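Local coordinates for protein glutathione S-transferase (Lodderomyces elongisporus, PDB 4IVF) that probably acts as a glutathione S-transferase, a dimeric enzyme whose subunits each bind two glutathione molecules, at residues A116-I121 with L182-R187; P120-A125 with S189-D194; I21-E26 with A177-L182. All blocks are in the same frame, centred on the assembly; numbering follows the deposited sequence.

Contact 1. Residues A116-I121 with L182-R187. With GSH (glutathione), chain T; GSH (glutathione), chain J.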
loop_
_atom_site.group_PDB
_atom_site.type_symbol
_atom_site.label_atom_id
_atom_site.label_comp_id
_atom_site.label_asym_id
_atom_site.label_seq_id
_atom_site.Cartn_x
_atom_site.Cartn_y
_atom_site.Cartn_z
ATOM N N ALA F 116 3.026 1.563 -0.941
ATOM C CA ALA F 116 2.352 2.852 -1.081
ATOM C C ALA F 116 3.242 3.970 -1.618
ATOM O O ALA F 116 2.741 4.955 -2.170
ATOM C CB ALA F 116 1.711 3.274 0.235
ATOM N N GLU F 117 4.555 3.841 -1.457
ATOM C CA GLU F 117 5.441 4.903 -1.936
ATOM C C GLU F 117 6.597 4.385 -2.793
ATOM O O GLU F 117 6.839 4.891 -3.885
ATOM C CB GLU F 117 5.886 5.816 -0.774
ATOM C CG GLU F 117 4.668 6.506 -0.134
ATOM C CD GLU F 117 4.970 7.332 1.112
ATOM O OE1 GLU F 117 5.828 8.224 1.045
ATOM O OE2 GLU F 117 4.316 7.103 2.151
ATOM N N ASN F 118 7.274 3.347 -2.334
ATOM C CA ASN F 118 8.393 2.809 -3.095
ATOM C C ASN F 118 7.979 2.348 -4.504
ATOM O O ASN F 118 8.402 2.929 -5.490
ATOM C CB ASN F 118 9.109 1.708 -2.292
ATOM C CG ASN F 118 10.181 0.997 -3.093
ATOM O OD1 ASN F 118 10.160 -0.226 -3.224
ATOM N ND2 ASN F 118 11.112 1.760 -3.650
ATOM N N GLY F 119 7.140 1.318 -4.587
ATOM C CA GLY F 119 6.630 0.831 -5.865
ATOM C C GLY F 119 6.003 1.893 -6.762
ATOM O O GLY F 119 6.439 2.089 -7.886
ATOM N N PRO F 120 4.966 2.588 -6.271
ATOM C CA PRO F 120 4.355 3.632 -7.098
ATOM C C PRO F 120 5.339 4.679 -7.614
ATOM O O PRO F 120 5.260 5.026 -8.789
ATOM C CB PRO F 120 3.324 4.268 -6.152
ATOM C CG PRO F 120 2.900 3.116 -5.273
ATOM C CD PRO F 120 4.190 2.341 -5.040
ATOM N N ILE F 121 6.240 5.173 -6.769
ATOM C CA ILE F 121 7.162 6.225 -7.193
ATOM C C ILE F 121 8.249 5.719 -8.160
ATOM O O ILE F 121 8.531 6.355 -9.174
ATOM C CB ILE F 121 7.792 6.951 -5.978
ATOM C CG1 ILE F 121 6.725 7.775 -5.246
ATOM C CG2 ILE F 121 8.978 7.823 -6.401
ATOM C CD1 ILE F 121 6.020 8.807 -6.123
ATOM N N LEU F 182 12.637 -5.771 -1.722
ATOM C CA LEU F 182 13.616 -6.502 -2.523
ATOM C C LEU F 182 13.231 -6.597 -4.008
ATOM O O LEU F 182 14.088 -6.505 -4.889
ATOM C CB LEU F 182 13.798 -7.905 -1.934
ATOM C CG LEU F 182 14.831 -8.824 -2.572
ATOM C CD1 LEU F 182 16.203 -8.159 -2.562
ATOM C CD2 LEU F 182 14.862 -10.170 -1.863
ATOM N N GLY F 183 11.943 -6.789 -4.285
ATOM C CA GLY F 183 11.486 -6.906 -5.659
ATOM C C GLY F 183 11.867 -5.676 -6.464
ATOM O O GLY F 183 12.325 -5.803 -7.590
ATOM N N TRP F 184 11.694 -4.496 -5.865
ATOM C CA TRP F 184 11.946 -3.213 -6.517
ATOM C C TRP F 184 13.390 -2.747 -6.448
ATOM O O TRP F 184 13.860 -2.031 -7.343
ATOM C CB TRP F 184 11.036 -2.134 -5.935
ATOM C CG TRP F 184 9.657 -2.163 -6.547
ATOM C CD1 TRP F 184 8.565 -2.839 -6.087
ATOM C CD2 TRP F 184 9.244 -1.492 -7.741
ATOM N NE1 TRP F 184 7.488 -2.632 -6.927
ATOM C CE2 TRP F 184 7.880 -1.807 -7.949
ATOM C CE3 TRP F 184 9.889 -0.643 -8.650
ATOM C CZ2 TRP F 184 7.151 -1.302 -9.029
ATOM C CZ3 TRP F 184 9.161 -0.144 -9.737
ATOM C CH2 TRP F 184 7.808 -0.480 -9.915
ATOM N N ALA F 185 14.086 -3.134 -5.380
ATOM C CA ALA F 185 15.509 -2.824 -5.243
ATOM C C ALA F 185 16.260 -3.475 -6.405
ATOM O O ALA F 185 17.231 -2.936 -6.928
ATOM C CB ALA F 185 16.041 -3.338 -3.908
ATOM N N TYR F 186 15.779 -4.645 -6.798
ATOM C CA TYR F 186 16.335 -5.385 -7.909
ATOM C C TYR F 186 16.313 -4.562 -9.205
ATOM O O TYR F 186 17.142 -4.766 -10.088
ATOM C CB TYR F 186 15.536 -6.674 -8.070
ATOM C CG TYR F 186 16.038 -7.592 -9.142
ATOM C CD1 TYR F 186 17.156 -8.383 -8.935
ATOM C CD2 TYR F 186 15.386 -7.681 -10.365
ATOM C CE1 TYR F 186 17.621 -9.231 -9.924
ATOM C CE2 TYR F 186 15.841 -8.529 -11.356
ATOM C CZ TYR F 186 16.954 -9.301 -11.133
ATOM O OH TYR F 186 17.406 -10.142 -12.125
ATOM N N ARG F 187 15.379 -3.614 -9.297
ATOM C CA ARG F 187 15.189 -2.834 -10.520
ATOM C C ARG F 187 15.975 -1.513 -10.570
ATOM O O ARG F 187 15.938 -0.809 -11.587
ATOM C CB ARG F 187 13.703 -2.548 -10.735
ATOM C CG ARG F 187 12.931 -3.644 -11.452
ATOM C CD ARG F 187 13.147 -3.548 -12.947
ATOM N NE ARG F 187 12.148 -4.313 -13.674
ATOM C CZ ARG F 187 12.259 -5.606 -13.962
ATOM N NH1 ARG F 187 13.331 -6.293 -13.575
ATOM N NH2 ARG F 187 11.293 -6.212 -14.641
HETATM N N1 GSH T . -0.065 0.942 -16.290
HETATM C CA1 GSH T . 1.353 1.205 -16.268
HETATM C C1 GSH T . 1.620 2.552 -16.792
HETATM O O11 GSH T . 0.664 3.312 -17.073
HETATM O O12 GSH T . 2.793 2.954 -16.943
HETATM C CB1 GSH T . 2.141 0.121 -17.011
HETATM C CG1 GSH T . 3.473 -0.082 -16.387
HETATM C CD1 GSH T . 3.395 -0.776 -15.027
HETATM O OE1 GSH T . 2.424 -1.482 -14.712
HETATM N N2 GSH T . 4.513 -0.622 -14.023
HETATM C CA2 GSH T . 4.423 -1.281 -12.730
HETATM C C2 GSH T . 4.234 -0.251 -11.652
HETATM O O2 GSH T . 4.719 0.864 -11.785
HETATM C CB2 GSH T . 5.664 -2.000 -12.449
HETATM S SG2 GSH T . 6.048 -3.114 -13.753
HETATM N N3 GSH T . 3.495 -0.564 -10.441
HETATM C CA3 GSH T . 3.349 0.462 -9.429
HETATM C C3 GSH T . 3.325 -0.139 -8.081
HETATM O O31 GSH T . 3.920 -1.219 -7.838
HETATM O O32 GSH T . 2.681 0.450 -7.169
HETATM N N1 GSH J . 1.476 6.690 2.066
HETATM C CA1 GSH J . 1.251 7.649 3.111
HETATM C C1 GSH J . 0.057 7.287 3.870
HETATM O O11 GSH J . -0.066 7.690 5.037
HETATM O O12 GSH J . -0.851 6.583 3.364
HETATM C CB1 GSH J . 1.039 9.012 2.486
HETATM C CG1 GSH J . 1.335 10.069 3.464
HETATM C CD1 GSH J . 1.340 11.439 2.802
HETATM O OE1 GSH J . 1.301 11.579 1.564
HETATM N N2 GSH J . 1.407 12.649 3.689
HETATM C CA2 GSH J . 1.412 13.970 3.105
HETATM C C2 GSH J . 2.618 14.698 3.621
HETATM O O2 GSH J . 2.936 14.556 4.807
HETATM C CB2 GSH J . 0.205 14.695 3.522
HETATM S SG2 GSH J . -1.263 13.806 3.092
HETATM N N3 GSH J . 3.376 15.560 2.719
HETATM C CA3 GSH J . 4.549 16.292 3.180
HETATM C C3 GSH J . 5.764 15.903 2.419
HETATM O O31 GSH J . 5.735 14.904 1.652
HETATM O O32 GSH J . 6.836 16.583 2.538
#
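The indole of Trp184 has Gly119 over one face and glutathione at its edge. The CA of Gly119 stands 3.8 Å from the centroid of the five-membered ring and 19° off the ring normal, a CH-pi contact. The carbonyl continues this cover along the plate, with Gly119 O 3.5 Å from Trp184 CH2. Gly119 carries no side chain, and its bare CA lets ring and ligand carboxylate close in together. At the edge, in the ring plane, sits C2 of the glutathione in chain T, while its carboxylate atom O31 approaches Trp184 CZ2 obliquely at 3.4 Å. Asn118 slides past the tryptophan near its root: OD1 is 3.4 Å from Trp184 CB, with amide and ring planes 77° apart. That approach is packing only; the hydrogen bond of OD1 is with Gln114 NE2, one turn back. Trp184 CB already heads for helix 102-131, and CG, beside the backbone N (chi1 -82°), lays the ring along Gly119. The ring nitrogen NE1 is fixed by a hydrogen bond to Asn17 OD1.

The contact joins two helices of the all-helical C-terminal domain of the GST fold and contributes Gly119, Pro120 and Trp184 to a glutathione pocket that also includes Asn17, Arg57, Gly123 and His127. Helix 102-131 has a wide, pi-type turn at 116-118 and a kink at Pro120, whose nitrogen makes no bond to the preceding turn. Pro120 CD lies 3.2 Å from O32 of glutathione chain T.

Glu117 points elsewhere, toward the dimer interface. Its OE2 accepts a 2.9 Å hydrogen bond from N1 of glutathione chain J and another from Gln77 NE2 of the second subunit. OE1 forms a salt bridge with Arg57 and a hydrogen bond with Asn55 ND2, both of that subunit.

Contact 2. Residues P120-A125 with S189-D194. With GSH (glutathione), chain T.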
loop_
_atom_site.group_PDB
_atom_site.type_symbol
_atom_site.label_atom_id
_atom_site.label_comp_id
_atom_site.label_asym_id
_atom_site.label_seq_id
_atom_site.Cartn_x
_atom_site.Cartn_y
_atom_site.Cartn_z
ATOM N N PRO F 120 4.966 2.588 -6.271
ATOM C CA PRO F 120 4.355 3.632 -7.098
ATOM C C PRO F 120 5.339 4.679 -7.614
ATOM O O PRO F 120 5.260 5.026 -8.789
ATOM C CB PRO F 120 3.324 4.268 -6.152
ATOM C CG PRO F 120 2.900 3.116 -5.273
ATOM C CD PRO F 120 4.190 2.341 -5.040
ATOM N N ILE F 121 6.240 5.173 -6.769
ATOM C CA ILE F 121 7.162 6.225 -7.193
ATOM C C ILE F 121 8.249 5.719 -8.160
ATOM O O ILE F 121 8.531 6.355 -9.174
ATOM C CB ILE F 121 7.792 6.951 -5.978
ATOM C CG1 ILE F 121 6.725 7.775 -5.246
ATOM C CG2 ILE F 121 8.978 7.823 -6.401
ATOM C CD1 ILE F 121 6.020 8.807 -6.123
ATOM N N GLN F 122 8.849 4.578 -7.846
ATOM C CA GLN F 122 9.881 4.020 -8.702
ATOM C C GLN F 122 9.261 3.548 -10.033
ATOM O O GLN F 122 9.926 3.512 -11.072
ATOM C CB GLN F 122 10.602 2.868 -8.000
ATOM C CG GLN F 122 11.810 2.357 -8.768
ATOM C CD GLN F 122 12.623 1.319 -8.005
ATOM O OE1 GLN F 122 12.566 1.237 -6.772
ATOM N NE2 GLN F 122 13.387 0.521 -8.736
ATOM N N GLY F 123 7.981 3.192 -9.987
ATOM C CA GLY F 123 7.262 2.795 -11.181
ATOM C C GLY F 123 7.030 3.979 -12.092
ATOM O O GLY F 123 7.051 3.830 -13.307
ATOM N N GLN F 124 6.833 5.164 -11.511
ATOM C CA GLN F 124 6.639 6.365 -12.325
ATOM C C GLN F 124 7.933 6.737 -13.014
ATOM O O GLN F 124 7.938 7.099 -14.191
ATOM C CB GLN F 124 6.146 7.550 -11.505
ATOM C CG GLN F 124 4.805 7.340 -10.851
ATOM C CD GLN F 124 3.858 6.541 -11.723
ATOM O OE1 GLN F 124 3.452 6.992 -12.799
ATOM N NE2 GLN F 124 3.509 5.334 -11.265
ATOM N N ALA F 125 9.027 6.642 -12.269
ATOM C CA ALA F 125 10.347 6.900 -12.820
ATOM C C ALA F 125 10.617 5.961 -13.992
ATOM O O ALA F 125 11.112 6.379 -15.036
ATOM C CB ALA F 125 11.422 6.745 -11.735
ATOM N N SER F 189 19.107 -1.034 -10.800
ATOM C CA SER F 189 20.198 -1.087 -11.759
ATOM C C SER F 189 19.783 -0.567 -13.136
ATOM O O SER F 189 20.602 0.019 -13.836
ATOM C CB SER F 189 20.745 -2.509 -11.875
ATOM O OG SER F 189 19.747 -3.393 -12.365
ATOM N N ARG F 190 18.522 -0.767 -13.519
ATOM C CA ARG F 190 18.039 -0.281 -14.814
ATOM C C ARG F 190 18.099 1.243 -14.919
ATOM O O ARG F 190 18.311 1.800 -16.017
ATOM C CB ARG F 190 16.616 -0.774 -15.103
ATOM C CG ARG F 190 16.512 -2.280 -15.274
ATOM C CD ARG F 190 15.176 -2.694 -15.883
ATOM N NE ARG F 190 15.092 -4.144 -16.046
ATOM C CZ ARG F 190 14.089 -4.773 -16.653
ATOM N NH1 ARG F 190 13.077 -4.075 -17.149
ATOM N NH2 ARG F 190 14.102 -6.098 -16.778
ATOM N N LEU F 191 17.914 1.914 -13.785
ATOM C CA LEU F 191 18.011 3.370 -13.730
ATOM C C LEU F 191 19.445 3.844 -13.445
ATOM O O LEU F 191 19.682 5.028 -13.224
ATOM C CB LEU F 191 17.076 3.932 -12.661
ATOM C CG LEU F 191 15.578 3.628 -12.774
ATOM C CD1 LEU F 191 14.885 4.006 -11.465
ATOM C CD2 LEU F 191 14.928 4.340 -13.976
ATOM N N GLU F 192 20.395 2.917 -13.455
ATOM C CA GLU F 192 21.780 3.227 -13.091
ATOM C C GLU F 192 21.905 3.832 -11.691
ATOM O O GLU F 192 22.811 4.610 -11.410
ATOM C CB GLU F 192 22.457 4.104 -14.149
ATOM C CG GLU F 192 22.508 3.413 -15.474
ATOM C CD GLU F 192 23.265 4.162 -16.541
ATOM O OE1 GLU F 192 23.436 5.395 -16.459
ATOM O OE2 GLU F 192 23.686 3.488 -17.490
ATOM N N ILE F 193 20.981 3.462 -10.815
ATOM C CA ILE F 193 21.089 3.827 -9.414
ATOM C C ILE F 193 21.775 2.693 -8.651
ATOM O O ILE F 193 21.238 1.593 -8.518
ATOM C CB ILE F 193 19.716 4.134 -8.810
ATOM C CG1 ILE F 193 19.147 5.405 -9.434
ATOM C CG2 ILE F 193 19.819 4.312 -7.307
ATOM C CD1 ILE F 193 17.670 5.634 -9.093
ATOM N N ASP F 194 22.984 2.960 -8.179
ATOM C CA ASP F 194 23.734 1.970 -7.439
ATOM C C ASP F 194 23.198 1.973 -6.013
ATOM O O ASP F 194 23.271 2.992 -5.327
ATOM C CB ASP F 194 25.221 2.340 -7.456
ATOM C CG ASP F 194 26.104 1.268 -6.835
ATOM O OD1 ASP F 194 25.586 0.254 -6.303
ATOM O OD2 ASP F 194 27.329 1.452 -6.872
HETATM N N1 GSH T . -0.065 0.942 -16.290
HETATM C CA1 GSH T . 1.353 1.205 -16.268
HETATM C C1 GSH T . 1.620 2.552 -16.792
HETATM O O11 GSH T . 0.664 3.312 -17.073
HETATM O O12 GSH T . 2.793 2.954 -16.943
HETATM C CB1 GSH T . 2.141 0.121 -17.011
HETATM C CG1 GSH T . 3.473 -0.082 -16.387
HETATM C CD1 GSH T . 3.395 -0.776 -15.027
HETATM O OE1 GSH T . 2.424 -1.482 -14.712
HETATM N N2 GSH T . 4.513 -0.622 -14.023
HETATM C CA2 GSH T . 4.423 -1.281 -12.730
HETATM C C2 GSH T . 4.234 -0.251 -11.652
HETATM O O2 GSH T . 4.719 0.864 -11.785
HETATM C CB2 GSH T . 5.664 -2.000 -12.449
HETATM S SG2 GSH T . 6.048 -3.114 -13.753
HETATM N N3 GSH T . 3.495 -0.564 -10.441
HETATM C CA3 GSH T . 3.349 0.462 -9.429
HETATM C C3 GSH T . 3.325 -0.139 -8.081
HETATM O O31 GSH T . 3.920 -1.219 -7.838
HETATM O O32 GSH T . 2.681 0.450 -7.169
#
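Gln122 OE1 takes one hydrogen bond from the Tyr151 hydroxyl and a weak one from Asn118 ND2, while NE2 of the same amide donates to Trp184 O. With both ends tied, the extended chain (chi1 -173°, chi2 174°) presents its methylene flank to Leu191: Gln122 CG is 4.4 Å from Leu191 CD1. The same methyl meets Ala125 one helical turn further on, Ala125 CB to Leu191 CD1 also being 4.4 Å. One leucine branch rests against two successive turns of helix 102-131, a light apolar contact without a hydrogen bond across it. In the helical C-terminal domain of this GST, this is where the loop after helix 176-185 folds back on the long helix; Leu191 also touches Val129 and Phe130.

The helix face around Pro120 and Gly123 serves the ligand and the dimer. Pro120 O accepts from both Gln124 N (3.1 Å) and Gln124 NE2 (3.0 Å), the latter with an N-H...O angle of 153° and in the carbonyl plane. With NE2 held there, OE1 is hydrogen-bonded to Arg142 NH2 and Tyr143 OH of the second subunit. Lacking a CB that would collide, Gly123 CA lies 3.2 Å from O2 of glutathione chain T.

Contact 3. Residues I21-E26 with A177-L182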
loop_
_atom_site.group_PDB
_atom_site.type_symbol
_atom_site.label_atom_id
_atom_site.label_comp_id
_atom_site.label_asym_id
_atom_site.label_seq_id
_atom_site.Cartn_x
_atom_site.Cartn_y
_atom_site.Cartn_z
ATOM N N ILE F 21 6.101 -11.873 -4.800
ATOM C CA ILE F 21 5.289 -13.023 -4.466
ATOM C C ILE F 21 6.029 -14.326 -4.749
ATOM O O ILE F 21 5.987 -15.251 -3.939
ATOM C CB ILE F 21 3.921 -12.995 -5.198
ATOM C CG1 ILE F 21 3.193 -11.677 -4.915
ATOM C CG2 ILE F 21 3.072 -14.170 -4.779
ATOM C CD1 ILE F 21 3.335 -11.175 -3.488
ATOM N N SER F 22 6.727 -14.401 -5.878
ATOM C CA SER F 22 7.425 -15.645 -6.203
ATOM C C SER F 22 8.580 -15.896 -5.228
ATOM O O SER F 22 8.813 -17.029 -4.815
ATOM C CB SER F 22 7.914 -15.663 -7.651
ATOM O OG SER F 22 8.928 -14.696 -7.883
ATOM N N ILE F 23 9.295 -14.839 -4.862
ATOM C CA ILE F 23 10.300 -14.943 -3.804
ATOM C C ILE F 23 9.692 -15.389 -2.460
ATOM O O ILE F 23 10.225 -16.284 -1.804
ATOM C CB ILE F 23 11.069 -13.627 -3.608
ATOM C CG1 ILE F 23 11.948 -13.342 -4.830
ATOM C CG2 ILE F 23 11.934 -13.696 -2.344
ATOM C CD1 ILE F 23 12.500 -11.956 -4.860
ATOM N N PHE F 24 8.585 -14.779 -2.041
ATOM C CA PHE F 24 8.032 -15.155 -0.737
ATOM C C PHE F 24 7.524 -16.588 -0.720
ATOM O O PHE F 24 7.719 -17.301 0.263
ATOM C CB PHE F 24 6.946 -14.205 -0.239
ATOM C CG PHE F 24 6.766 -14.251 1.245
ATOM C CD1 PHE F 24 7.878 -14.257 2.082
ATOM C CD2 PHE F 24 5.507 -14.293 1.811
ATOM C CE1 PHE F 24 7.731 -14.312 3.467
ATOM C CE2 PHE F 24 5.345 -14.345 3.184
ATOM C CZ PHE F 24 6.464 -14.354 4.023
ATOM N N LEU F 25 6.885 -17.011 -1.810
ATOM C CA LEU F 25 6.440 -18.392 -1.927
ATOM C C LEU F 25 7.618 -19.360 -1.806
ATOM O O LEU F 25 7.517 -20.384 -1.129
ATOM C CB LEU F 25 5.681 -18.620 -3.240
ATOM C CG LEU F 25 4.304 -17.956 -3.364
ATOM C CD1 LEU F 25 3.802 -17.994 -4.814
ATOM C CD2 LEU F 25 3.291 -18.624 -2.438
ATOM N N GLU F 26 8.729 -19.036 -2.461
ATOM C CA GLU F 26 9.914 -19.891 -2.407
ATOM C C GLU F 26 10.498 -19.941 -0.986
ATOM O O GLU F 26 10.890 -21.002 -0.500
ATOM C CB GLU F 26 10.975 -19.411 -3.399
ATOM C CG GLU F 26 10.613 -19.613 -4.868
ATOM C CD GLU F 26 10.571 -21.080 -5.272
ATOM O OE1 GLU F 26 11.062 -21.936 -4.506
ATOM O OE2 GLU F 26 10.044 -21.379 -6.363
ATOM N N ALA F 177 8.058 -7.172 4.704
ATOM C CA ALA F 177 8.479 -5.823 4.363
ATOM C C ALA F 177 9.802 -5.859 3.595
ATOM O O ALA F 177 9.959 -5.173 2.591
ATOM C CB ALA F 177 8.580 -4.951 5.609
ATOM N N ASP F 178 10.742 -6.680 4.048
ATOM C CA ASP F 178 12.006 -6.843 3.329
ATOM C C ASP F 178 11.779 -7.450 1.942
ATOM O O ASP F 178 12.351 -7.006 0.951
ATOM C CB ASP F 178 12.971 -7.730 4.120
ATOM C CG ASP F 178 13.225 -7.215 5.521
ATOM O OD1 ASP F 178 12.429 -7.529 6.429
ATOM O OD2 ASP F 178 14.219 -6.492 5.715
ATOM N N PHE F 179 10.953 -8.482 1.871
ATOM C CA PHE F 179 10.751 -9.144 0.593
ATOM C C PHE F 179 10.038 -8.245 -0.403
ATOM O O PHE F 179 10.341 -8.276 -1.587
ATOM C CB PHE F 179 10.079 -10.497 0.786
ATOM C CG PHE F 179 10.936 -11.470 1.543
ATOM C CD1 PHE F 179 12.132 -11.914 1.002
ATOM C CD2 PHE F 179 10.572 -11.909 2.806
ATOM C CE1 PHE F 179 12.946 -12.798 1.690
ATOM C CE2 PHE F 179 11.374 -12.784 3.505
ATOM C CZ PHE F 179 12.574 -13.233 2.946
ATOM N N ALA F 180 9.134 -7.409 0.091
ATOM C CA ALA F 180 8.476 -6.394 -0.734
ATOM C C ALA F 180 9.473 -5.416 -1.333
ATOM O O ALA F 180 9.444 -5.148 -2.539
ATOM C CB ALA F 180 7.419 -5.639 0.077
ATOM N N LEU F 181 10.342 -4.862 -0.490
ATOM C CA LEU F 181 11.328 -3.888 -0.953
ATOM C C LEU F 181 12.286 -4.519 -1.975
ATOM O O LEU F 181 12.674 -3.898 -2.973
ATOM C CB LEU F 181 12.107 -3.304 0.239
ATOM C CG LEU F 181 13.177 -2.274 -0.151
ATOM C CD1 LEU F 181 12.539 -1.064 -0.803
ATOM C CD2 LEU F 181 14.028 -1.862 1.041
ATOM N N LEU F 182 12.637 -5.771 -1.722
ATOM C CA LEU F 182 13.616 -6.502 -2.523
ATOM C C LEU F 182 13.231 -6.597 -4.008
ATOM O O LEU F 182 14.088 -6.505 -4.889
ATOM C CB LEU F 182 13.798 -7.905 -1.934
ATOM C CG LEU F 182 14.831 -8.824 -2.572
ATOM C CD1 LEU F 182 16.203 -8.159 -2.562
ATOM C CD2 LEU F 182 14.862 -10.170 -1.863
#
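Phe24 and Phe179 meet across the boundary between the two domains of the GST fold, where helix 16-27 of the thioredoxin-like N-terminal domain packs against helix 176-185 of the helical C-terminal domain. The short segments run roughly antiparallel, their N-to-C directions at 140°, and their axes approach to 9.5 Å. Phe24 and Phe179 also have the nearest pair of CA atoms.

The aromatic part is an oblique pair, with ring centroids 5.5 Å apart and planes inclined by 39°, so it is neither a parallel stack nor a T-shaped one. The two side chains cross at about a right angle. Phe24 CG is anti to the backbone N (chi1 -158°), which swings one flank of the ring to its neighbour: Phe24 CD1 lies 3.6 Å from Phe179 CD2, and Phe24 CE1 follows the same flank.

Other apolar contacts continue the seam. Ile23 divides its branches, one to the phenylalanine and one to Leu182, a turn further along helix 176-185. Val214 of helix 212-217 touches both Ile23 and Leu182, and Leu208 of helix 199-209 touches Phe179, so the interface merges with the core of the C-terminal domain.

Polar groups work around this apolar strip rather than across it. Asp178 OD1 is hydrogen-bonded to Thr175 N, just ahead of helix 176-185, and OD2 to Trp204 NE1 and Leu169 N.

The methyl that meets Phe179 is Ile23 CG2, 3.8 Å from Phe179 CD1, whereas Ile23 CD1 reaches Leu182 CD2 at 4.2 Å.

How the contacts relate
The three contacts form a row through the subunit: the centres of contacts 1 and 2 are 8 Å apart, those of 1 and 3 are 12 Å apart, and those of 2 and 3, which do not touch, 18 Å. In sequence, 21-26 comes first, then the overlapping 116-121 and 120-125, then 177-182 and 182-187, and finally 189-194. Helix 176-185 joins the domain boundary at contact 3 to contact 1 through the shared Leu182, with Asn118 packed on Leu181. Helix 102-131 joins contacts 1 and 2 through Pro120 and Ile121, where Trp184 O also meets Gln122 NE2; both touch glutathione and the second subunit.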